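Local coordinates for aeromonas extracellular serine protease (Aeromonas sobria, PDB 3WQB), which cleaves peptide bonds after paired basic residues, one of them lysine, as a calcium-binding, kexin-like secreted serine protease and probable virulence factor, at residues 73-78 and 169-174; 478-483 and 585-590; 271-276 and 409-414. The protein carries 1 engineered substitution. All coordinates share one frame; numbering follows the deposited sequence.

Contact 1: 73-78 and 169-174; sequences NVAVVD and RDNRVF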
loop_
_atom_site.group_PDB
_atom_site.type_symbol
_atom_site.label_atom_id
_atom_site.label_comp_id
_atom_site.label_asym_id
_atom_site.label_seq_id
_atom_site.Cartn_x
_atom_site.Cartn_y
_atom_site.Cartn_z
ATOM N N ASN A 73 14.521 1.157 -14.663
ATOM C CA ASN A 73 13.334 1.882 -15.112
ATOM C C ASN A 73 12.248 1.825 -14.046
ATOM O O ASN A 73 11.860 0.735 -13.605
ATOM C CB ASN A 73 12.798 1.299 -16.424
ATOM C CG ASN A 73 13.724 1.539 -17.601
ATOM O OD1 ASN A 73 14.497 2.506 -17.630
ATOM N ND2 ASN A 73 13.636 0.657 -18.595
ATOM N N VAL A 74 11.795 2.998 -13.614
ATOM C CA VAL A 74 10.780 3.118 -12.579
ATOM C C VAL A 74 9.532 3.804 -13.134
ATOM O O VAL A 74 9.629 4.887 -13.726
ATOM C CB VAL A 74 11.300 3.933 -11.365
ATOM C CG1 VAL A 74 10.258 3.962 -10.259
ATOM C CG2 VAL A 74 12.605 3.360 -10.824
ATOM N N ALA A 75 8.366 3.186 -12.929
ATOM C CA ALA A 75 7.077 3.803 -13.269
ATOM C C ALA A 75 6.462 4.441 -12.033
ATOM O O ALA A 75 6.316 3.787 -10.998
ATOM C CB ALA A 75 6.118 2.773 -13.834
ATOM N N VAL A 76 6.077 5.706 -12.153
ATOM C CA VAL A 76 5.380 6.407 -11.086
ATOM C C VAL A 76 3.916 6.518 -11.476
ATOM O O VAL A 76 3.543 7.300 -12.360
ATOM C CB VAL A 76 6.023 7.781 -10.817
ATOM C CG1 VAL A 76 5.263 8.540 -9.759
ATOM C CG2 VAL A 76 7.469 7.587 -10.374
ATOM N N VAL A 77 3.098 5.683 -10.846
ATOM C CA VAL A 77 1.667 5.617 -11.121
ATOM C C VAL A 77 1.002 6.477 -10.047
ATOM O O VAL A 77 0.893 6.091 -8.891
ATOM C CB VAL A 77 1.171 4.152 -11.120
ATOM C CG1 VAL A 77 -0.306 4.071 -11.500
ATOM C CG2 VAL A 77 2.019 3.303 -12.075
ATOM N N ASP A 78 0.608 7.684 -10.423
ATOM C CA ASP A 78 0.280 8.688 -9.415
ATOM C C ASP A 78 -0.615 9.779 -10.017
ATOM O O ASP A 78 -1.369 9.502 -10.941
ATOM C CB ASP A 78 1.586 9.244 -8.820
ATOM C CG ASP A 78 1.445 9.679 -7.380
ATOM O OD1 ASP A 78 0.810 10.725 -7.135
ATOM O OD2 ASP A 78 1.996 8.995 -6.486
ATOM N N ARG A 169 5.800 -2.129 -19.773
ATOM C CA ARG A 169 6.173 -3.516 -19.484
ATOM C C ARG A 169 7.617 -3.658 -19.012
ATOM O O ARG A 169 7.918 -4.534 -18.210
ATOM C CB ARG A 169 5.882 -4.451 -20.674
ATOM C CG ARG A 169 6.673 -4.171 -21.941
ATOM C CD ARG A 169 6.306 -5.136 -23.074
ATOM N NE ARG A 169 4.936 -4.930 -23.550
ATOM C CZ ARG A 169 3.901 -5.717 -23.269
ATOM N NH1 ARG A 169 4.061 -6.811 -22.526
ATOM N NH2 ARG A 169 2.703 -5.420 -23.745
ATOM N N ASP A 170 8.498 -2.781 -19.492
ATOM C CA ASP A 170 9.928 -2.896 -19.211
ATOM C C ASP A 170 10.413 -2.047 -18.049
ATOM O O ASP A 170 11.599 -1.764 -17.928
ATOM C CB ASP A 170 10.755 -2.611 -20.467
ATOM C CG ASP A 170 10.557 -1.202 -20.994
ATOM O OD1 ASP A 170 9.538 -0.548 -20.648
ATOM O OD2 ASP A 170 11.430 -0.759 -21.779
ATOM N N ASN A 171 9.493 -1.641 -17.184
ATOM C CA ASN A 171 9.898 -1.111 -15.888
ATOM C C ASN A 171 10.267 -2.238 -14.949
ATOM O O ASN A 171 9.646 -3.305 -14.978
ATOM C CB ASN A 171 8.794 -0.266 -15.271
ATOM C CG ASN A 171 8.603 1.021 -16.004
ATOM O OD1 ASN A 171 9.472 1.894 -15.973
ATOM N ND2 ASN A 171 7.479 1.144 -16.703
ATOM N N ARG A 172 11.286 -2.001 -14.133
ATOM C CA ARG A 172 11.643 -2.934 -13.071
ATOM C C ARG A 172 11.121 -2.521 -11.690
ATOM O O ARG A 172 11.226 -3.303 -10.750
ATOM C CB ARG A 172 13.147 -3.174 -13.005
ATOM C CG ARG A 172 13.664 -4.073 -14.126
ATOM C CD ARG A 172 14.951 -4.791 -13.731
ATOM N NE ARG A 172 14.665 -5.851 -12.772
ATOM C CZ ARG A 172 15.555 -6.417 -11.957
ATOM N NH1 ARG A 172 16.835 -6.041 -11.960
ATOM N NH2 ARG A 172 15.146 -7.365 -11.113
ATOM N N VAL A 173 10.568 -1.311 -11.556
ATOM C CA VAL A 173 9.947 -0.882 -10.301
ATOM C C VAL A 173 8.647 -0.173 -10.653
ATOM O O VAL A 173 8.622 0.693 -11.529
ATOM C CB VAL A 173 10.869 0.058 -9.477
ATOM C CG1 VAL A 173 10.215 0.404 -8.159
ATOM C CG2 VAL A 173 12.229 -0.591 -9.223
ATOM N N PHE A 174 7.567 -0.548 -9.975
ATOM C CA PHE A 174 6.287 0.167 -10.095
ATOM C C PHE A 174 5.962 0.806 -8.770
ATOM O O PHE A 174 5.679 0.113 -7.792
ATOM C CB PHE A 174 5.163 -0.774 -10.534
ATOM C CG PHE A 174 5.320 -1.264 -11.941
ATOM C CD1 PHE A 174 6.030 -2.426 -12.217
ATOM C CD2 PHE A 174 4.772 -0.543 -13.001
ATOM C CE1 PHE A 174 6.190 -2.865 -13.541
ATOM C CE2 PHE A 174 4.929 -0.968 -14.315
ATOM C CZ PHE A 174 5.639 -2.135 -14.588
#

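Contact 2: 478-483 and 585-590; sequences MVSLDH and LISWSL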
loop_
_atom_site.group_PDB
_atom_site.type_symbol
_atom_site.label_atom_id
_atom_site.label_comp_id
_atom_site.label_asym_id
_atom_site.label_seq_id
_atom_site.Cartn_x
_atom_site.Cartn_y
_atom_site.Cartn_z
ATOM N N MET A 478 -7.920 -16.049 3.603
ATOM C CA MET A 478 -9.232 -15.452 3.349
ATOM C C MET A 478 -10.150 -15.882 4.470
ATOM O O MET A 478 -10.068 -17.023 4.924
ATOM C CB MET A 478 -9.796 -15.889 2.000
ATOM C CG MET A 478 -9.047 -15.282 0.830
ATOM S SD MET A 478 -9.804 -15.707 -0.741
ATOM C CE MET A 478 -9.568 -17.483 -0.813
ATOM N N VAL A 479 -10.990 -14.962 4.941
ATOM C CA VAL A 479 -11.923 -15.254 6.045
ATOM C C VAL A 479 -13.349 -14.874 5.667
ATOM O O VAL A 479 -13.591 -13.818 5.064
ATOM C CB VAL A 479 -11.520 -14.540 7.376
ATOM C CG1 VAL A 479 -12.530 -14.856 8.490
ATOM C CG2 VAL A 479 -10.137 -14.962 7.815
ATOM N N SER A 480 -14.279 -15.759 6.019
ATOM C CA SER A 480 -15.707 -15.482 5.915
ATOM C C SER A 480 -16.339 -15.725 7.273
ATOM O O SER A 480 -16.116 -16.764 7.893
ATOM C CB SER A 480 -16.362 -16.366 4.852
ATOM O OG SER A 480 -15.811 -16.061 3.581
ATOM N N LEU A 481 -17.101 -14.740 7.744
ATOM C CA LEU A 481 -17.779 -14.828 9.032
ATOM C C LEU A 481 -18.945 -13.852 9.066
ATOM O O LEU A 481 -18.988 -12.891 8.294
ATOM C CB LEU A 481 -16.801 -14.579 10.198
ATOM C CG LEU A 481 -16.061 -13.242 10.305
ATOM C CD1 LEU A 481 -16.950 -12.167 10.931
ATOM C CD2 LEU A 481 -14.802 -13.422 11.139
ATOM N N ASP A 482 -19.882 -14.108 9.974
ATOM C CA ASP A 482 -20.935 -13.148 10.296
ATOM C C ASP A 482 -20.688 -12.557 11.668
ATOM O O ASP A 482 -20.379 -13.282 12.616
ATOM C CB ASP A 482 -22.306 -13.820 10.301
ATOM C CG ASP A 482 -22.774 -14.234 8.917
ATOM O OD1 ASP A 482 -22.279 -13.689 7.906
ATOM O OD2 ASP A 482 -23.666 -15.102 8.849
ATOM N N HIS A 483 -20.820 -11.239 11.765
ATOM C CA HIS A 483 -20.717 -10.529 13.035
ATOM C C HIS A 483 -21.256 -9.123 12.862
ATOM O O HIS A 483 -20.946 -8.446 11.879
ATOM C CB HIS A 483 -19.265 -10.472 13.522
ATOM C CG HIS A 483 -19.121 -10.007 14.934
ATOM N ND1 HIS A 483 -19.179 -8.678 15.289
ATOM C CD2 HIS A 483 -18.900 -10.695 16.078
ATOM C CE1 HIS A 483 -19.026 -8.568 16.598
ATOM N NE2 HIS A 483 -18.847 -9.776 17.100
ATOM N N LEU A 585 -18.114 -17.950 12.675
ATOM C CA LEU A 585 -17.083 -18.204 11.672
ATOM C C LEU A 585 -17.653 -19.172 10.637
ATOM O O LEU A 585 -18.154 -20.245 10.988
ATOM C CB LEU A 585 -15.824 -18.790 12.319
ATOM C CG LEU A 585 -14.648 -19.121 11.399
ATOM C CD1 LEU A 585 -14.128 -17.885 10.649
ATOM C CD2 LEU A 585 -13.534 -19.773 12.189
ATOM N N ILE A 586 -17.582 -18.777 9.372
ATOM C CA ILE A 586 -18.138 -19.561 8.266
ATOM C C ILE A 586 -17.063 -20.438 7.613
ATOM O O ILE A 586 -17.223 -21.653 7.488
ATOM C CB ILE A 586 -18.830 -18.640 7.216
ATOM C CG1 ILE A 586 -20.004 -17.889 7.856
ATOM C CG2 ILE A 586 -19.281 -19.445 5.982
ATOM C CD1 ILE A 586 -20.492 -16.690 7.057
ATOM N N SER A 587 -15.964 -19.815 7.200
ATOM C CA SER A 587 -14.891 -20.536 6.541
ATOM C C SER A 587 -13.645 -19.691 6.578
ATOM O O SER A 587 -13.712 -18.481 6.761
ATOM C CB SER A 587 -15.241 -20.822 5.079
ATOM O OG SER A 587 -15.279 -19.633 4.317
ATOM N N TRP A 588 -12.503 -20.338 6.390
ATOM C CA TRP A 588 -11.291 -19.616 6.067
ATOM C C TRP A 588 -10.470 -20.452 5.113
ATOM O O TRP A 588 -10.685 -21.665 5.005
ATOM C CB TRP A 588 -10.495 -19.233 7.318
ATOM C CG TRP A 588 -9.852 -20.362 8.062
ATOM C CD1 TRP A 588 -10.481 -21.376 8.728
ATOM C CD2 TRP A 588 -8.446 -20.574 8.239
ATOM N NE1 TRP A 588 -9.557 -22.206 9.299
ATOM C CE2 TRP A 588 -8.298 -21.739 9.018
ATOM C CE3 TRP A 588 -7.297 -19.903 7.795
ATOM C CZ2 TRP A 588 -7.046 -22.235 9.388
ATOM C CZ3 TRP A 588 -6.054 -20.391 8.167
ATOM C CH2 TRP A 588 -5.938 -21.545 8.959
ATOM N N SER A 589 -9.545 -19.800 4.419
ATOM C CA SER A 589 -8.650 -20.477 3.500
ATOM C C SER A 589 -7.228 -19.997 3.742
ATOM O O SER A 589 -7.008 -18.842 4.097
ATOM C CB SER A 589 -9.054 -20.213 2.050
ATOM O OG SER A 589 -10.350 -20.707 1.787
ATOM N N LEU A 590 -6.277 -20.900 3.536
ATOM C CA LEU A 590 -4.864 -20.624 3.757
ATOM C C LEU A 590 -4.058 -20.897 2.501
ATOM O O LEU A 590 -4.192 -21.965 1.893
ATOM C CB LEU A 590 -4.327 -21.495 4.908
ATOM C CG LEU A 590 -2.838 -21.402 5.238
ATOM C CD1 LEU A 590 -2.452 -19.999 5.720
ATOM C CD2 LEU A 590 -2.467 -22.437 6.282
#

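Contact 3: 271-276 and 409-414; sequences SSVGSN and SPTYGF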
loop_
_atom_site.group_PDB
_atom_site.type_symbol
_atom_site.label_atom_id
_atom_site.label_comp_id
_atom_site.label_asym_id
_atom_site.label_seq_id
_atom_site.Cartn_x
_atom_site.Cartn_y
_atom_site.Cartn_z
ATOM N N SER A 271 1.021 6.742 10.088
ATOM C CA SER A 271 1.215 5.536 9.255
ATOM C C SER A 271 0.305 4.373 9.617
ATOM O O SER A 271 0.217 3.985 10.784
ATOM C CB SER A 271 2.654 5.028 9.332
ATOM O OG SER A 271 2.889 4.028 8.341
ATOM N N SER A 272 -0.336 3.795 8.600
ATOM C CA SER A 272 -1.009 2.519 8.789
ATOM C C SER A 272 0.028 1.441 9.065
ATOM O O SER A 272 1.204 1.591 8.712
ATOM C CB SER A 272 -1.846 2.161 7.565
ATOM O OG SER A 272 -2.863 3.135 7.366
ATOM N N VAL A 273 -0.401 0.367 9.728
ATOM C CA VAL A 273 0.490 -0.722 10.128
ATOM C C VAL A 273 -0.284 -2.023 10.064
ATOM O O VAL A 273 -1.514 -2.014 9.988
ATOM C CB VAL A 273 1.064 -0.522 11.565
ATOM C CG1 VAL A 273 1.863 0.776 11.650
ATOM C CG2 VAL A 273 -0.031 -0.556 12.641
ATOM N N GLY A 274 0.431 -3.144 10.069
ATOM C CA GLY A 274 -0.221 -4.453 10.023
ATOM C C GLY A 274 0.749 -5.564 9.676
ATOM O O GLY A 274 1.922 -5.322 9.388
ATOM N N SER A 275 0.252 -6.795 9.717
ATOM C CA SER A 275 1.096 -7.971 9.492
ATOM C C SER A 275 1.644 -8.069 8.075
ATOM O O SER A 275 2.577 -8.844 7.814
ATOM C CB SER A 275 0.347 -9.245 9.848
ATOM O OG SER A 275 -0.792 -9.421 9.025
ATOM N N ASN A 276 1.047 -7.299 7.164
ATOM C CA ASN A 276 1.477 -7.271 5.764
ATOM C C ASN A 276 2.483 -6.190 5.414
ATOM O O ASN A 276 2.896 -6.107 4.270
ATOM C CB ASN A 276 0.277 -7.181 4.824
ATOM C CG ASN A 276 -0.554 -5.945 5.045
ATOM O OD1 ASN A 276 -0.735 -5.492 6.177
ATOM N ND2 ASN A 276 -1.111 -5.416 3.964
ATOM N N SER A 409 7.894 -6.722 13.088
ATOM C CA SER A 409 6.822 -6.017 13.786
ATOM C C SER A 409 5.790 -5.534 12.761
ATOM O O SER A 409 6.143 -5.231 11.621
ATOM C CB SER A 409 7.380 -4.847 14.596
ATOM O OG SER A 409 7.967 -3.867 13.748
ATOM N N PRO A 410 4.509 -5.462 13.154
ATOM C CA PRO A 410 3.531 -4.918 12.213
ATOM C C PRO A 410 3.752 -3.425 11.941
ATOM O O PRO A 410 3.313 -2.922 10.911
ATOM C CB PRO A 410 2.186 -5.156 12.917
ATOM C CG PRO A 410 2.544 -5.261 14.362
ATOM C CD PRO A 410 3.858 -5.951 14.388
ATOM N N THR A 411 4.431 -2.722 12.848
ATOM C CA THR A 411 4.707 -1.305 12.625
ATOM C C THR A 411 5.806 -1.084 11.578
ATOM O O THR A 411 5.650 -0.245 10.682
ATOM C CB THR A 411 5.045 -0.592 13.948
ATOM O OG1 THR A 411 3.911 -0.670 14.813
ATOM C CG2 THR A 411 5.395 0.865 13.704
ATOM N N TYR A 412 6.908 -1.817 11.703
ATOM C CA TYR A 412 8.099 -1.567 10.892
ATOM C C TYR A 412 8.411 -2.680 9.893
ATOM O O TYR A 412 9.414 -2.607 9.184
ATOM C CB TYR A 412 9.308 -1.321 11.815
ATOM C CG TYR A 412 9.082 -0.202 12.797
ATOM C CD1 TYR A 412 9.081 1.123 12.373
ATOM C CD2 TYR A 412 8.848 -0.468 14.139
ATOM C CE1 TYR A 412 8.856 2.153 13.258
ATOM C CE2 TYR A 412 8.620 0.557 15.037
ATOM C CZ TYR A 412 8.628 1.870 14.583
ATOM O OH TYR A 412 8.407 2.910 15.456
ATOM N N GLY A 413 7.564 -3.710 9.843
ATOM C CA GLY A 413 7.888 -4.897 9.057
ATOM C C GLY A 413 9.179 -5.512 9.587
ATOM O O GLY A 413 9.361 -5.678 10.801
ATOM N N PHE A 414 10.082 -5.847 8.669
ATOM C CA PHE A 414 11.396 -6.358 9.039
ATOM C C PHE A 414 12.335 -5.261 9.541
ATOM O O PHE A 414 13.405 -5.553 10.081
ATOM C CB PHE A 414 12.008 -7.153 7.879
ATOM C CG PHE A 414 11.235 -8.394 7.563
ATOM C CD1 PHE A 414 10.420 -8.463 6.432
ATOM C CD2 PHE A 414 11.256 -9.475 8.443
ATOM C CE1 PHE A 414 9.668 -9.607 6.169
ATOM C CE2 PHE A 414 10.504 -10.613 8.194
ATOM C CZ PHE A 414 9.712 -10.681 7.060
#

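Contact 1: 73-78 and 169-174
Asn73 O is gripped by two successive backbone amides where segment 169-174 joins the sheet: Arg172 N at 2.8 Å, tilted a little from the carbonyl plane, and Val173 N at 3.2 Å, lying in it. Two residues on, Ala75 N gives a nearly straight bond to Val173 O (2.9 Å, 168°). At the start of the pairing, the Asn73 side chain reaches back to the loop before strand 173-179. Its ND2 donates to Asp170 O at 3.2 Å; the bond is straight and lies in the amide plane, yet it meets the acceptor from above the carbonyl plane. The Asp170 carboxylate itself turns to Arg93 in a salt bridge. Asn171, with CG anti to its carbonyl carbon (chi1 -70°), brings ND2 to 3.6 Å from Ala75 CB; Gln142 bonds ND2 and Arg93 bonds OD1. On the face of Ala75 and Phe174, Ala75 CB meets Phe174 CD2 obliquely at 3.7 Å. On the opposite face Val74 CG2 lies 4.0 Å from Val173 CB, Val74 packing on helix 115-124 and Val173 on helix 335-352. Two neighbouring parallel strands in the central sheet of a subtilisin-like domain are joined here, the first leading directly into Asp78, predicted as the charge-relay aspartate.

Contact 2: 478-483 and 585-590
Leu585, its CG anti to the backbone N (chi1 180°), swings CD1 across to Ser480 O and to Val479 CG1, while Ile586, with CG1 anti to the carbonyl carbon (chi1 -62°), sends CD1 along Leu481 to Asp482. Both side chains flank a classic beta bulge in an antiparallel strand pair of the P-domain: Ile586 and Ser587 together face Ser480, and the register slips by one residue. Ser480 O accepts both amides from the same face of its carbonyl plane, Ile586 N at 2.9 Å and Ser587 N at 3.1 Å. Ser480 N returns a bond to Ser587 O, and the regular pairing resumes with Ser589 N to Met478 O and Met478 N to Ser589 O. Between these hydrogen-bonded pairs Val479 and Trp588 form a non-hydrogen-bonded one.

On the face of Val479, Leu481, Leu585 and Trp588, Val479 CG1 meets Leu585 CD1 at 4.0 Å, the two side chains crossing at about a right angle. The indole leads away from strand 478-482, and its NE1 is bonded to Ser462. On the other face Met478 brings CE to 4.0 Å from Ser589 CB, and Ser480 OG takes the amide of Asp530. Beside the bulge, Ile586 CD1 lies 3.6 Å from Asp482 OD1, an oxygen held in a salt bridge by Arg529.

Contact 3: 271-276 and 409-414
Two irregular loops meet here, Val273 and Gly274 against Pro410 and Thr411: the one that leads into strand 277-282, an outer strand of the protease's central parallel sheet, and the turn between strand 407-408 and helix 419-426. The turn opens with an ST motif: Ser409 OG accepts from Tyr412 N at 3.1 Å, and Ser409 N is bonded to Gly413 O, so the chain folds back over Pro410 and Thr411. A single hydrogen bond crosses between the loops, from Gly274 N to Pro410 O (3.0 Å, 159°). The bond is fairly straight, but the donor stands well above the carbonyl plane, 42° out of it. Around this bond the loops fit closely. Pro410 CB packs against the Gly274 peptide, 3.5 Å from Gly274 O, and Pro410 CA makes a CH contact to the same oxygen at 3.3 Å. Val273 reaches over the turn: CB sits 3.4 Å from Pro410 O, and CG1, placed anti to the carbonyl carbon (chi1 -60°), comes to 3.7 Å from Thr411 CA. Val273 and Thr411 lie side by side, pointing the same way. Thr411 CG2 in turn stands 3.4 Å above the centre of the Tyr412 ring, a CH-pi arrangement within the turn.

Leu396 of strand 390-396 touches both Val273 and Pro410. Tyr412 packs on strand 255-261 and bonds to Asp373 through its hydroxyl, while Phe414 meets Phe278 of strand 277-282 edge-to-face. Beyond Gly274, Ser275 and Asn276 touch strand 527-535 of the P-domain, Ser275 OG bonding to Leu534 O.

Overall arrangement
The three contacts run from the protease core into the P-domain and follow one another in series along the chain: contact 1, then contact 3, then contact 2. Contact 1 joins two neighbouring strands of the six-stranded parallel sheet; contact 3 lies in loops, the first leading into one of that sheet's edge strands, 277-282. The centres of contacts 1 and 3 are about 24 Å apart. Contact 2 belongs to a separate antiparallel sheet, its centre about 23 Å from that of contact 3 and about 35 Å from that of contact 1. Strand 527-535 is one connection, pairing with strand 471-482 and touching segment 271-276 at the domain junction; another is the sheet that strands 222-225 and 228-233 share with 559-565 and 571-576.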